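Side-chain contacts in ZYRO0G01672p (Zygosaccharomyces rouxii, PDB 4U8T), which probably acts as an N6-methyladenosine reader, its YTH domain, the part modelled here, being bound to an RNA that carries the methylated base: residues R120-N124 against R125-Q129; D136-P139 against V140-R144; L74-V77 against N78-R82. One frame throughout, in Å; residues are numbered along the deposited sequence.

Contact 1. Residues R120-N124 against R125-Q129. With nucleotides of chain G.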
loop_
_atom_site.group_PDB
_atom_site.type_symbol
_atom_site.label_atom_id
_atom_site.label_comp_id
_atom_site.label_asym_id
_atom_site.label_seq_id
_atom_site.Cartn_x
_atom_site.Cartn_y
_atom_site.Cartn_z
ATOM N N ARG A 120 -7.036 -8.434 1.862
ATOM C CA ARG A 120 -8.401 -8.635 1.426
ATOM C C ARG A 120 -8.674 -7.910 0.137
ATOM O O ARG A 120 -8.215 -6.813 -0.049
ATOM C CB ARG A 120 -9.387 -8.156 2.478
ATOM C CG ARG A 120 -10.688 -7.727 1.843
ATOM C CD ARG A 120 -11.657 -7.088 2.738
ATOM N NE ARG A 120 -12.917 -7.054 2.040
ATOM C CZ ARG A 120 -14.076 -6.783 2.614
ATOM N NH1 ARG A 120 -15.181 -6.785 1.892
ATOM N NH2 ARG A 120 -14.130 -6.529 3.907
ATOM N N ASP A 121 -9.431 -8.533 -0.754
ATOM C CA ASP A 121 -9.826 -7.882 -1.993
ATOM C C ASP A 121 -10.932 -6.876 -1.782
ATOM O O ASP A 121 -11.893 -7.145 -1.083
ATOM C CB ASP A 121 -10.273 -8.907 -3.019
ATOM C CG ASP A 121 -9.137 -9.701 -3.577
ATOM O OD1 ASP A 121 -8.023 -9.575 -3.076
ATOM O OD2 ASP A 121 -9.346 -10.448 -4.538
ATOM N N VAL A 122 -10.795 -5.727 -2.427
ATOM C CA VAL A 122 -11.831 -4.723 -2.501
ATOM C C VAL A 122 -11.940 -4.310 -3.935
ATOM O O VAL A 122 -10.967 -3.909 -4.507
ATOM C CB VAL A 122 -11.531 -3.483 -1.652
ATOM C CG1 VAL A 122 -12.546 -2.400 -1.921
ATOM C CG2 VAL A 122 -11.514 -3.826 -0.224
ATOM N N HIS A 123 -13.120 -4.416 -4.523
ATOM C CA HIS A 123 -13.260 -4.197 -5.949
ATOM C C HIS A 123 -13.238 -2.739 -6.303
ATOM O O HIS A 123 -13.722 -1.925 -5.540
ATOM C CB HIS A 123 -14.547 -4.821 -6.457
ATOM C CG HIS A 123 -14.546 -6.309 -6.403
ATOM N ND1 HIS A 123 -15.265 -7.018 -5.466
ATOM C CD2 HIS A 123 -13.867 -7.224 -7.130
ATOM C CE1 HIS A 123 -15.052 -8.309 -5.638
ATOM N NE2 HIS A 123 -14.202 -8.459 -6.638
ATOM N N ASN A 124 -12.691 -2.412 -7.470
ATOM C CA ASN A 124 -12.663 -1.037 -7.934
ATOM C C ASN A 124 -14.018 -0.349 -7.969
ATOM O O ASN A 124 -14.102 0.833 -7.696
ATOM C CB ASN A 124 -12.027 -0.950 -9.301
ATOM C CG ASN A 124 -10.530 -0.982 -9.235
ATOM O OD1 ASN A 124 -9.947 -0.929 -8.161
ATOM N ND2 ASN A 124 -9.893 -1.034 -10.390
ATOM N N ARG A 125 -15.041 -1.087 -8.394
ATOM C CA ARG A 125 -16.453 -0.725 -8.287
ATOM C C ARG A 125 -16.795 -0.016 -6.986
ATOM O O ARG A 125 -17.525 0.959 -6.977
ATOM C CB ARG A 125 -17.296 -1.984 -8.444
ATOM C CG ARG A 125 -18.770 -1.749 -8.700
ATOM C CD ARG A 125 -19.579 -3.057 -8.726
ATOM N NE ARG A 125 -19.406 -3.910 -7.545
ATOM C CZ ARG A 125 -18.790 -5.094 -7.545
ATOM N NH1 ARG A 125 -18.698 -5.793 -6.418
ATOM N NH2 ARG A 125 -18.276 -5.588 -8.666
ATOM N N SER A 126 -16.250 -0.511 -5.887
ATOM C CA SER A 126 -16.578 -0.012 -4.576
ATOM C C SER A 126 -15.746 1.197 -4.187
ATOM O O SER A 126 -15.940 1.766 -3.130
ATOM C CB SER A 126 -16.368 -1.103 -3.539
ATOM O OG SER A 126 -17.032 -2.271 -3.912
ATOM N N LEU A 127 -14.811 1.586 -5.031
ATOM C CA LEU A 127 -13.904 2.651 -4.675
ATOM C C LEU A 127 -13.933 3.805 -5.659
ATOM O O LEU A 127 -13.307 4.828 -5.431
ATOM C CB LEU A 127 -12.485 2.098 -4.575
ATOM C CG LEU A 127 -12.189 1.083 -3.487
ATOM C CD1 LEU A 127 -10.908 0.407 -3.788
ATOM C CD2 LEU A 127 -12.099 1.759 -2.168
ATOM N N LYS A 128 -14.637 3.624 -6.768
ATOM C CA LYS A 128 -14.551 4.566 -7.879
ATOM C C LYS A 128 -15.301 5.872 -7.563
ATOM O O LYS A 128 -15.253 6.841 -8.330
ATOM C CB LYS A 128 -15.049 3.889 -9.172
ATOM C CG LYS A 128 -15.207 4.782 -10.411
ATOM C CD LYS A 128 -15.482 3.999 -11.713
ATOM C CE LYS A 128 -14.605 4.499 -12.894
ATOM N NZ LYS A 128 -13.122 4.369 -12.655
ATOM N N GLN A 129 -15.940 5.903 -6.398
ATOM C CA GLN A 129 -16.575 7.103 -5.864
ATOM C C GLN A 129 -15.566 8.091 -5.269
ATOM O O GLN A 129 -15.835 9.271 -5.182
ATOM C CB GLN A 129 -17.605 6.739 -4.788
ATOM C CG GLN A 129 -17.066 5.833 -3.686
ATOM C CD GLN A 129 -18.018 5.683 -2.504
ATOM O OE1 GLN A 129 -18.720 6.620 -2.139
ATOM N NE2 GLN A 129 -18.039 4.502 -1.902
ATOM P P U G 7 -10.316 -1.132 -14.052
ATOM O OP1 U G 7 -11.204 -1.521 -12.946
ATOM O OP2 U G 7 -9.197 -1.988 -14.445
ATOM O "O5'" U G 7 -11.171 -0.841 -15.348
ATOM C "C5'" U G 7 -12.488 -0.311 -15.252
ATOM C "C4'" U G 7 -13.107 -0.206 -16.618
ATOM O "O4'" U G 7 -12.171 0.441 -17.514
ATOM C "C3'" U G 7 -13.462 -1.559 -17.237
ATOM O "O3'" U G 7 -14.794 -1.517 -17.746
ATOM C "C2'" U G 7 -12.465 -1.722 -18.384
ATOM O "O2'" U G 7 -12.956 -2.412 -19.510
ATOM C "C1'" U G 7 -12.076 -0.285 -18.715
ATOM N N1 U G 7 -10.712 -0.161 -19.229
ATOM C C2 U G 7 -10.537 0.469 -20.434
ATOM O O2 U G 7 -11.468 0.924 -21.072
ATOM N N3 U G 7 -9.234 0.529 -20.857
ATOM C C4 U G 7 -8.127 0.025 -20.205
ATOM O O4 U G 7 -7.013 0.157 -20.704
ATOM C C5 U G 7 -8.403 -0.608 -18.961
ATOM C C6 U G 7 -9.659 -0.680 -18.526
#

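Contact 2. Residues D136-P139 against V140-R144. With nucleotides of chain G.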
loop_
_atom_site.group_PDB
_atom_site.type_symbol
_atom_site.label_atom_id
_atom_site.label_comp_id
_atom_site.label_asym_id
_atom_site.label_seq_id
_atom_site.Cartn_x
_atom_site.Cartn_y
_atom_site.Cartn_z
ATOM N N ASP A 136 -6.517 15.683 -10.457
ATOM C CA ASP A 136 -7.451 16.127 -11.485
ATOM C C ASP A 136 -8.812 15.471 -11.336
ATOM O O ASP A 136 -9.500 15.190 -12.320
ATOM C CB ASP A 136 -6.908 15.841 -12.875
ATOM C CG ASP A 136 -7.493 16.760 -13.895
ATOM O OD1 ASP A 136 -7.759 17.897 -13.501
ATOM O OD2 ASP A 136 -7.736 16.356 -15.052
HETATM N N MSE A 137 -9.169 15.200 -10.091
HETATM C CA MSE A 137 -10.444 14.593 -9.737
HETATM C C MSE A 137 -10.576 13.165 -10.226
HETATM O O MSE A 137 -11.664 12.654 -10.310
HETATM C CB MSE A 137 -11.605 15.431 -10.274
HETATM C CG MSE A 137 -11.649 16.857 -9.790
HETATM SE SE MSE A 137 -11.614 17.066 -7.886
HETATM C CE MSE A 137 -13.116 15.983 -7.387
ATOM N N LYS A 138 -9.481 12.513 -10.560
ATOM C CA LYS A 138 -9.567 11.136 -10.998
ATOM C C LYS A 138 -9.863 10.230 -9.805
ATOM O O LYS A 138 -9.468 10.520 -8.695
ATOM C CB LYS A 138 -8.281 10.695 -11.687
ATOM C CG LYS A 138 -7.917 11.494 -12.899
ATOM C CD LYS A 138 -7.140 10.667 -13.856
ATOM C CE LYS A 138 -5.965 11.420 -14.407
ATOM N NZ LYS A 138 -5.278 10.601 -15.451
ATOM N N PRO A 139 -10.562 9.120 -10.048
ATOM C CA PRO A 139 -10.858 8.166 -8.999
ATOM C C PRO A 139 -9.604 7.518 -8.441
ATOM O O PRO A 139 -8.691 7.290 -9.191
ATOM C CB PRO A 139 -11.716 7.132 -9.718
ATOM C CG PRO A 139 -12.076 7.723 -10.948
ATOM C CD PRO A 139 -11.121 8.689 -11.333
ATOM N N VAL A 140 -9.595 7.169 -7.162
ATOM C CA VAL A 140 -8.448 6.516 -6.566
ATOM C C VAL A 140 -8.088 5.219 -7.310
ATOM O O VAL A 140 -6.945 4.779 -7.304
ATOM C CB VAL A 140 -8.684 6.237 -5.084
ATOM C CG1 VAL A 140 -9.675 5.153 -4.913
ATOM C CG2 VAL A 140 -7.363 5.902 -4.402
ATOM N N THR A 141 -9.068 4.629 -7.976
ATOM C CA THR A 141 -8.870 3.389 -8.685
ATOM C C THR A 141 -8.095 3.630 -9.948
ATOM O O THR A 141 -7.770 2.698 -10.646
ATOM C CB THR A 141 -10.195 2.720 -9.050
ATOM O OG1 THR A 141 -11.005 3.651 -9.752
ATOM C CG2 THR A 141 -10.923 2.319 -7.833
ATOM N N ASN A 142 -7.816 4.887 -10.255
ATOM C CA ASN A 142 -7.025 5.198 -11.426
ATOM C C ASN A 142 -5.788 5.994 -11.042
ATOM O O ASN A 142 -5.564 7.082 -11.510
ATOM C CB ASN A 142 -7.854 5.947 -12.456
ATOM C CG ASN A 142 -7.117 6.133 -13.755
ATOM O OD1 ASN A 142 -6.146 5.437 -14.033
ATOM N ND2 ASN A 142 -7.587 7.048 -14.569
ATOM N N SER A 143 -5.001 5.431 -10.151
ATOM C CA SER A 143 -3.811 6.063 -9.648
ATOM C C SER A 143 -2.572 5.335 -10.069
ATOM O O SER A 143 -2.560 4.120 -10.182
ATOM C CB SER A 143 -3.850 6.110 -8.141
ATOM O OG SER A 143 -5.149 6.394 -7.729
ATOM N N ARG A 144 -1.502 6.088 -10.212
ATOM C CA ARG A 144 -0.223 5.496 -10.467
ATOM C C ARG A 144 0.369 5.089 -9.142
ATOM O O ARG A 144 -0.119 5.474 -8.088
ATOM C CB ARG A 144 0.700 6.475 -11.191
ATOM C CG ARG A 144 0.469 6.600 -12.680
ATOM C CD ARG A 144 1.490 7.509 -13.287
ATOM N NE ARG A 144 1.658 7.431 -14.746
ATOM C CZ ARG A 144 1.825 6.338 -15.492
ATOM N NH1 ARG A 144 1.861 5.115 -14.973
ATOM N NH2 ARG A 144 1.960 6.480 -16.801
ATOM P P C G 5 1.987 2.283 -12.509
ATOM O OP1 C G 5 2.013 2.744 -13.898
ATOM O OP2 C G 5 2.597 3.086 -11.468
ATOM O "O5'" C G 5 0.493 2.003 -12.094
ATOM C "C5'" C G 5 -0.455 1.502 -13.013
ATOM C "C4'" C G 5 -1.681 2.355 -13.001
ATOM O "O4'" C G 5 -1.367 3.646 -13.518
ATOM C "C3'" C G 5 -2.877 1.907 -13.811
ATOM O "O3'" C G 5 -3.648 1.002 -13.050
ATOM C "C2'" C G 5 -3.625 3.212 -14.098
ATOM O "O2'" C G 5 -4.627 3.445 -13.130
ATOM C "C1'" C G 5 -2.536 4.276 -13.928
ATOM N N1 C G 5 -2.241 5.104 -15.100
ATOM C C2 C G 5 -2.221 6.460 -14.798
ATOM O O2 C G 5 -2.463 6.810 -13.638
ATOM N N3 C G 5 -1.929 7.361 -15.745
ATOM C C4 C G 5 -1.661 6.930 -16.951
ATOM N N4 C G 5 -1.397 7.869 -17.841
ATOM C C5 C G 5 -1.674 5.543 -17.286
ATOM C C6 C G 5 -1.966 4.644 -16.340
ATOM P P A G 6 -4.473 -0.183 -13.709
ATOM O OP1 A G 6 -4.663 -1.182 -12.686
ATOM O OP2 A G 6 -3.884 -0.574 -14.987
ATOM O "O5'" A G 6 -5.882 0.462 -14.021
ATOM C "C5'" A G 6 -6.719 0.933 -12.991
ATOM C "C4'" A G 6 -7.878 1.719 -13.538
ATOM O "O4'" A G 6 -7.414 2.803 -14.362
ATOM C "C3'" A G 6 -8.861 0.976 -14.418
ATOM O "O3'" A G 6 -9.802 0.301 -13.630
ATOM C "C2'" A G 6 -9.500 2.085 -15.207
ATOM O "O2'" A G 6 -10.456 2.723 -14.386
ATOM C "C1'" A G 6 -8.328 3.037 -15.398
ATOM N N9 A G 6 -7.618 2.807 -16.656
ATOM C C8 A G 6 -6.374 2.281 -16.766
ATOM N N7 A G 6 -5.948 2.201 -17.992
ATOM C C5 A G 6 -6.987 2.724 -18.737
ATOM C C6 A G 6 -7.141 2.919 -20.113
ATOM N N6 A G 6 -6.211 2.569 -20.998
ATOM N N1 A G 6 -8.299 3.454 -20.542
ATOM C C2 A G 6 -9.220 3.790 -19.631
ATOM N N3 A G 6 -9.188 3.662 -18.309
ATOM C C4 A G 6 -8.023 3.122 -17.921
#

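Contact 3. Residues L74-V77 against N78-R82. With nucleotides of chain G.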
loop_
_atom_site.group_PDB
_atom_site.type_symbol
_atom_site.label_atom_id
_atom_site.label_comp_id
_atom_site.label_asym_id
_atom_site.label_seq_id
_atom_site.Cartn_x
_atom_site.Cartn_y
_atom_site.Cartn_z
ATOM N N LEU A 74 -1.640 1.249 0.251
ATOM C CA LEU A 74 -2.804 0.543 -0.221
ATOM C C LEU A 74 -2.440 -0.159 -1.513
ATOM O O LEU A 74 -2.201 0.483 -2.506
ATOM C CB LEU A 74 -3.976 1.518 -0.398
ATOM C CG LEU A 74 -4.200 2.550 0.743
ATOM C CD1 LEU A 74 -5.438 3.378 0.511
ATOM C CD2 LEU A 74 -4.275 1.962 2.131
ATOM N N PHE A 75 -2.328 -1.479 -1.471
ATOM C CA PHE A 75 -1.823 -2.260 -2.590
ATOM C C PHE A 75 -2.877 -2.624 -3.648
ATOM O O PHE A 75 -4.002 -2.961 -3.354
ATOM C CB PHE A 75 -1.185 -3.536 -2.090
ATOM C CG PHE A 75 0.201 -3.376 -1.576
ATOM C CD1 PHE A 75 0.440 -2.818 -0.346
ATOM C CD2 PHE A 75 1.273 -3.840 -2.303
ATOM C CE1 PHE A 75 1.705 -2.707 0.124
ATOM C CE2 PHE A 75 2.539 -3.710 -1.840
ATOM C CZ PHE A 75 2.760 -3.149 -0.624
ATOM N N SER A 76 -2.462 -2.592 -4.898
ATOM C CA SER A 76 -3.322 -2.917 -6.010
ATOM C C SER A 76 -2.510 -3.477 -7.151
ATOM O O SER A 76 -1.574 -2.842 -7.602
ATOM C CB SER A 76 -4.056 -1.670 -6.463
ATOM O OG SER A 76 -4.625 -1.845 -7.725
ATOM N N VAL A 77 -2.862 -4.650 -7.650
ATOM C CA VAL A 77 -2.117 -5.206 -8.772
ATOM C C VAL A 77 -2.606 -4.591 -10.090
ATOM O O VAL A 77 -3.787 -4.361 -10.261
ATOM C CB VAL A 77 -2.208 -6.734 -8.778
ATOM C CG1 VAL A 77 -1.527 -7.297 -9.956
ATOM C CG2 VAL A 77 -1.558 -7.272 -7.535
ATOM N N ASN A 78 -1.685 -4.275 -10.996
ATOM C CA ASN A 78 -2.062 -3.696 -12.286
ATOM C C ASN A 78 -3.080 -4.508 -13.026
ATOM O O ASN A 78 -2.916 -5.707 -13.164
ATOM C CB ASN A 78 -0.857 -3.515 -13.202
ATOM C CG ASN A 78 0.057 -2.386 -12.775
ATOM O OD1 ASN A 78 1.076 -2.164 -13.388
ATOM N ND2 ASN A 78 -0.286 -1.707 -11.709
ATOM N N ALA A 79 -4.118 -3.844 -13.516
ATOM C CA ALA A 79 -5.178 -4.475 -14.317
ATOM C C ALA A 79 -5.952 -5.567 -13.593
ATOM O O ALA A 79 -6.647 -6.343 -14.222
ATOM C CB ALA A 79 -4.599 -5.042 -15.594
ATOM N N SER A 80 -5.839 -5.614 -12.274
ATOM C CA SER A 80 -6.533 -6.616 -11.477
ATOM C C SER A 80 -7.964 -6.241 -11.103
ATOM O O SER A 80 -8.688 -7.070 -10.576
ATOM C CB SER A 80 -5.743 -6.924 -10.221
ATOM O OG SER A 80 -5.735 -5.829 -9.347
ATOM N N GLY A 81 -8.350 -4.990 -11.317
ATOM C CA GLY A 81 -9.677 -4.536 -10.967
ATOM C C GLY A 81 -9.972 -4.414 -9.485
ATOM O O GLY A 81 -11.113 -4.422 -9.081
ATOM N N ARG A 82 -8.945 -4.335 -8.659
ATOM C CA ARG A 82 -9.181 -4.269 -7.242
ATOM C C ARG A 82 -7.980 -3.795 -6.454
ATOM O O ARG A 82 -6.894 -3.664 -6.990
ATOM C CB ARG A 82 -9.583 -5.629 -6.717
ATOM C CG ARG A 82 -8.620 -6.730 -7.049
ATOM C CD ARG A 82 -9.110 -7.984 -6.475
ATOM N NE ARG A 82 -8.421 -9.115 -7.026
ATOM C CZ ARG A 82 -8.919 -9.906 -7.952
ATOM N NH1 ARG A 82 -10.141 -9.696 -8.413
ATOM N NH2 ARG A 82 -8.189 -10.910 -8.398
ATOM P P A G 6 -4.473 -0.183 -13.709
ATOM O OP1 A G 6 -4.663 -1.182 -12.686
ATOM O OP2 A G 6 -3.884 -0.574 -14.987
ATOM O "O5'" A G 6 -5.882 0.462 -14.021
ATOM C "C5'" A G 6 -6.719 0.933 -12.991
ATOM C "C4'" A G 6 -7.878 1.719 -13.538
ATOM O "O4'" A G 6 -7.414 2.803 -14.362
ATOM C "C3'" A G 6 -8.861 0.976 -14.418
ATOM O "O3'" A G 6 -9.802 0.301 -13.630
ATOM C "C2'" A G 6 -9.500 2.085 -15.207
ATOM O "O2'" A G 6 -10.456 2.723 -14.386
ATOM C "C1'" A G 6 -8.328 3.037 -15.398
ATOM N N9 A G 6 -7.618 2.807 -16.656
ATOM C C8 A G 6 -6.374 2.281 -16.766
ATOM N N7 A G 6 -5.948 2.201 -17.992
ATOM C C5 A G 6 -6.987 2.724 -18.737
ATOM C C6 A G 6 -7.141 2.919 -20.113
ATOM N N6 A G 6 -6.211 2.569 -20.998
ATOM N N1 A G 6 -8.299 3.454 -20.542
ATOM C C2 A G 6 -9.220 3.790 -19.631
ATOM N N3 A G 6 -9.188 3.662 -18.309
ATOM C C4 A G 6 -8.023 3.122 -17.921
ATOM C C2 6MZ G 4 6.569 -5.070 -9.237
ATOM C C4 6MZ G 4 6.184 -2.773 -9.376
ATOM C C5 6MZ G 4 6.872 -2.587 -8.112
ATOM O O1P 6MZ G 4 8.819 1.929 -15.072
ATOM O O2P 6MZ G 4 6.596 2.617 -16.073
ATOM N N9 6MZ G 4 5.794 -1.563 -9.763
ATOM N N3 6MZ G 4 6.065 -4.022 -9.866
ATOM N N1 6MZ G 4 7.221 -4.966 -8.090
ATOM C C6 6MZ G 4 7.409 -3.794 -7.472
ATOM N N6 6MZ G 4 8.070 -3.720 -6.309
ATOM C C9 6MZ G 4 8.694 -4.899 -5.773
ATOM N N7 6MZ G 4 6.843 -1.273 -7.851
ATOM C C8 6MZ G 4 6.203 -0.673 -8.865
ATOM O "O5'" 6MZ G 4 6.789 1.295 -13.950
ATOM C "C5'" 6MZ G 4 5.829 1.626 -12.965
ATOM C "C4'" 6MZ G 4 5.052 0.416 -12.556
ATOM O "O4'" 6MZ G 4 5.887 -0.426 -11.767
ATOM C "C1'" 6MZ G 4 5.088 -1.275 -11.012
ATOM C "C2'" 6MZ G 4 3.743 -0.598 -10.813
ATOM O "O2'" 6MZ G 4 2.756 -1.451 -11.354
ATOM C "C3'" 6MZ G 4 3.848 0.665 -11.670
ATOM O "O3'" 6MZ G 4 2.681 0.864 -12.429
ATOM P P 6MZ G 4 7.439 2.398 -14.876
ATOM P P C G 5 1.987 2.283 -12.509
ATOM O OP1 C G 5 2.013 2.744 -13.898
ATOM O OP2 C G 5 2.597 3.086 -11.468
ATOM O "O5'" C G 5 0.493 2.003 -12.094
ATOM C "C5'" C G 5 -0.455 1.502 -13.013
ATOM C "C4'" C G 5 -1.681 2.355 -13.001
ATOM O "O4'" C G 5 -1.367 3.646 -13.518
ATOM C "C3'" C G 5 -2.877 1.907 -13.811
ATOM O "O3'" C G 5 -3.648 1.002 -13.050
ATOM C "C2'" C G 5 -3.625 3.212 -14.098
ATOM O "O2'" C G 5 -4.627 3.445 -13.130
ATOM C "C1'" C G 5 -2.536 4.276 -13.928
ATOM N N1 C G 5 -2.241 5.104 -15.100
ATOM C C2 C G 5 -2.221 6.460 -14.798
ATOM O O2 C G 5 -2.463 6.810 -13.638
ATOM N N3 C G 5 -1.929 7.361 -15.745
ATOM C C4 C G 5 -1.661 6.930 -16.951
ATOM N N4 C G 5 -1.397 7.869 -17.841
ATOM C C5 C G 5 -1.674 5.543 -17.286
ATOM C C6 C G 5 -1.966 4.644 -16.340
HETATM O O HOH W 1 -4.923 -6.014 -6.444
#

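Contact 1. Residues R120-N124 against R125-Q129
Strand 111-123 ends at His123, and a short 3-10 turn, Asn124 to Ser126, follows at once, held by two backbone bonds: Ser126 N donates to His123 O at 2.9 Å, and Leu127 N donates to Asn124 O, also at 2.9 Å. The turn folds the chain back, so that Leu127 reaches the strand residue Val122. Their side chains cross at about a right angle, Val122 CG1 lying 3.7 Å from Leu127 CD1 and nearly as close to its CG. CG1 of Val122 stands anti to the backbone N (chi1 172°), the position from which it meets the leucine. Phe161 on Val122, and Ile157 and Leu160 on Leu127, carry the apolar patch onto helix 151-161. With an alanine in place of Leu127, Val122 CG1 would probably lose its contact with CG and CD1, and a gap would open toward Ile157 and Leu160. His123 and Arg125 lie side by side, pointing the same way, with His123 CB over one face of the guanidinium. Asn124 turns its amide to the RNA, ND2 giving OP1 of U7 of chain G a 2.9 Å bond that is nearly straight (167°). A neutral amide thus grips a phosphate oxygen from a turn whose backbone is tied by its own hydrogen bonds.

Contact 2. Residues D136-P139 against V140-R144
Pro139 and Asn142 are the ends of a tight turn, closed by the bond from Asn142 N to Pro139 O at 2.8 Å. Within it the proline ring keeps close company with Thr141, whose OG1 sits between the backbone N and the carbonyl carbon (chi1 54°) and comes to 3.6 Å from Pro139 CB. Asn142 swings its CG anti to the backbone N, chi1 -173°, which carries the amide toward the RNA and past Lys138; the two side chains cross at a slant, and the aliphatic part of the lysine, at CD, does the touching. The same amide lies against the ribose of A6 of chain G, its CG 3.4 Å from O4', and close to the sugar of C5 of chain G. Ser143 OG turns back to Val140 O and donates to it, a second tie inside the loop. Arg144, extended from CG to NE, follows the base of C5 of chain G: C4 of the cytosine lies over one face of the guanidinium, offset toward the rim, and NH1 approaches OP1 of the same nucleotide. Contact over the guanidinium face and charge thus bear on one nucleotide, and the positive guanidinium probably helps offset its phosphate charge, while Asn142 bears on the sugars.

Contact 3. Residues L74-V77 against N78-R82
Ser80 faces Val77 across a type II beta turn that runs from Val77 to Ser80, and both its backbone and its side chain bind the same carbonyl. Ser80 N donates to Val77 O at 3.1 Å and Ser80 OG at 2.6 Å, the two arriving from the same face of the carbonyl plane, N well above it and OG tilted by 28°. What brings the hydroxyl there is its torsion: OG stands between the backbone N and the carbonyl carbon (chi1 68°), next to Val77 CB. A water accepts from Val77 N and donates to Ser80 OG, so this hydroxyl both donates, to Val77 O, and accepts, from the water. One residue back, Ser76 points OG across to the chain beyond the turn and donates to Arg82 O at 3.0 Å; the same OG is also bonded to Lys32. Arg82 sends its side chain off to a salt bridge with Asp121, and Ser80 O lies over one face of its guanidinium.

The tip of the turn looks the other way, at the RNA. Ala79 N donates to OP1 of A6 of chain G at 2.8 Å, almost straight at 165°. Asn78 reaches out beside it, and its OD1 accepts from O2' of the N6-methyladenosine, 6MZ4 of chain G, at 2.7 Å. The whole is a beta hairpin connection between the antiparallel neighbours 71-77 and 82-94 of the YTH domain sheet, with a backbone NH and an asparagine at its tip forming part of the RNA-binding site.

Overall arrangement
From the N terminus, contact 3 comes first, closing the connection between strands 71-77 and 82-94. Contact 1 follows where strand 111-123 runs out, and contact 2 runs from the short strand 138-139 into the loop after it. The three follow one another in series; none nests in or crosses another. Contacts 3 and 1 are joined on the main sheet by the salt bridge from Arg82 to Asp121, and probably by a hydrogen bond from Asn124 N to Gly81 O. Contact 1 meets contact 2 where Asn124 and Leu127 pack on Thr141. Contacts 2 and 3 do not touch, but each reaches the RNA, as contact 1 does, so all three meet the same RNA chain.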